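Terminase, small subunit (Thermus phage G20c, PDB 6EJQ) probably recognises the viral packaging site on DNA and regulates the ATPase of the large terminase subunit, as a ring of nine subunits. Local coordinates at residues R89-M94 with D103-G109. Residues are numbered along the deposited sequence; the frame is centred on the assembly and turned at random.
Sequences RNYNAM and DGTPVIG
The amide of N90 reaches across to the backbone of the loop: I108 N donates to N90 OD1 at 2.9 Å. The bond is nearly straight at hydrogen (166°), though the donor sits above the carbonyl plane. H101 NE2 is a second partner of the same oxygen, while N90 ND2 is taken up by the backbone O of N86, one turn earlier; both polar ends of this buried amide are therefore satisfied. With CG anti to the carbonyl carbon (chi1 -80°), the side chain leans back along the helix, so that ND2 meets that O while OD1 faces the loop. This is the turnaround of a helical hairpin: helix 59-95 is near its end, and residues 103-109 pass across its last turns before helix 112-139 begins. V107 lies against the helix beside N90, its CG2 pressed tightly on A93 CB at 3.5 Å and its CG1 against M94 SD at 3.8 Å. One residue earlier, R89 bends at chi3, bringing NH1 to D103 OD2 in a salt bridge of 3.2 Å, from above the carboxylate plane, with guanidinium and carboxylate planes 77° apart. D103 OD1 is gripped twice, by T105 N (3.0 Å), closing an Asx turn, and by T105 OG1 (2.6 Å). That hydroxyl also accepts weakly from R89 NH2, linking the two charged groups. On the ring's subunit interface, I108 packs on M94 of a neighbouring subunit.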
# COMPACT_ATOMS: atom_id res chain seq x y z
N ARG B 89 19.03 3.28 -23.31
CA ARG B 89 20.11 3.96 -24.03
C ARG B 89 20.90 4.82 -23.06
O ARG B 89 22.13 4.78 -23.04
CB ARG B 89 19.53 4.82 -25.16
CG ARG B 89 20.55 5.49 -26.05
CD ARG B 89 19.90 6.15 -27.26
NE ARG B 89 19.36 7.48 -26.96
CZ ARG B 89 19.64 8.62 -27.60
NH1 ARG B 89 20.48 8.66 -28.63
NH2 ARG B 89 19.05 9.75 -27.21
N ASN B 90 20.17 5.59 -22.27
CA ASN B 90 20.78 6.44 -21.25
C ASN B 90 21.51 5.64 -20.18
O ASN B 90 22.63 5.99 -19.83
CB ASN B 90 19.75 7.37 -20.64
CG ASN B 90 19.48 8.57 -21.51
OD1 ASN B 90 20.34 9.43 -21.66
ND2 ASN B 90 18.29 8.64 -22.10
N TYR B 91 20.90 4.56 -19.69
CA TYR B 91 21.55 3.70 -18.71
C TYR B 91 22.86 3.14 -19.25
O TYR B 91 23.86 3.11 -18.53
CB TYR B 91 20.65 2.54 -18.27
CG TYR B 91 21.32 1.67 -17.20
CD1 TYR B 91 21.38 2.10 -15.88
CD2 TYR B 91 21.91 0.46 -17.52
CE1 TYR B 91 22.00 1.34 -14.91
CE2 TYR B 91 22.54 -0.32 -16.56
CZ TYR B 91 22.58 0.13 -15.25
OH TYR B 91 23.20 -0.61 -14.27
N ASN B 92 22.84 2.66 -20.49
CA ASN B 92 24.03 2.09 -21.11
C ASN B 92 25.10 3.14 -21.36
O ASN B 92 26.28 2.88 -21.17
CB ASN B 92 23.69 1.33 -22.41
CG ASN B 92 22.87 0.08 -22.15
OD1 ASN B 92 22.87 -0.47 -21.05
ND2 ASN B 92 22.14 -0.37 -23.17
N ALA B 93 24.69 4.34 -21.77
CA ALA B 93 25.62 5.45 -21.95
C ALA B 93 26.30 5.81 -20.63
O ALA B 93 27.51 6.02 -20.59
CB ALA B 93 24.91 6.67 -22.52
N MET B 94 25.52 5.86 -19.56
CA MET B 94 26.01 6.15 -18.20
C MET B 94 27.00 5.09 -17.70
O MET B 94 27.98 5.40 -17.04
CB MET B 94 24.82 6.24 -17.23
CG MET B 94 25.09 7.07 -15.99
SD MET B 94 24.87 8.82 -16.32
CE MET B 94 25.04 9.45 -14.65
N ASP B 103 24.20 11.18 -31.30
CA ASP B 103 23.40 12.27 -31.92
C ASP B 103 23.56 13.67 -31.28
O ASP B 103 22.85 14.60 -31.67
CB ASP B 103 21.90 11.88 -32.00
CG ASP B 103 21.23 11.71 -30.63
OD1 ASP B 103 21.81 12.08 -29.58
OD2 ASP B 103 20.09 11.18 -30.60
N GLY B 104 24.47 13.82 -30.32
CA GLY B 104 24.70 15.11 -29.65
C GLY B 104 23.86 15.36 -28.40
O GLY B 104 24.19 16.27 -27.63
N THR B 105 22.80 14.57 -28.17
CA THR B 105 21.90 14.81 -27.05
C THR B 105 22.54 14.36 -25.73
O THR B 105 23.35 13.43 -25.72
CB THR B 105 20.54 14.10 -27.24
OG1 THR B 105 20.72 12.68 -27.32
CG2 THR B 105 19.84 14.60 -28.50
N PRO B 106 22.20 15.03 -24.61
CA PRO B 106 22.84 14.70 -23.33
C PRO B 106 22.37 13.37 -22.73
O PRO B 106 21.21 12.98 -22.89
CB PRO B 106 22.42 15.86 -22.43
CG PRO B 106 21.09 16.26 -22.95
CD PRO B 106 21.14 16.04 -24.44
N VAL B 107 23.29 12.69 -22.05
CA VAL B 107 23.00 11.50 -21.26
C VAL B 107 22.33 11.96 -19.96
O VAL B 107 22.91 12.76 -19.22
CB VAL B 107 24.28 10.71 -20.94
CG1 VAL B 107 24.01 9.59 -19.94
CG2 VAL B 107 24.87 10.13 -22.22
N ILE B 108 21.11 11.47 -19.72
CA ILE B 108 20.33 11.78 -18.52
C ILE B 108 20.17 10.50 -17.69
O ILE B 108 19.70 9.49 -18.19
CB ILE B 108 18.96 12.37 -18.91
CG1 ILE B 108 19.15 13.72 -19.63
CG2 ILE B 108 18.05 12.52 -17.69
CD1 ILE B 108 17.95 14.19 -20.40
N GLY B 109 20.56 10.57 -16.41
CA GLY B 109 20.61 9.39 -15.53
C GLY B 109 19.27 8.70 -15.35
O GLY B 109 18.23 9.35 -15.34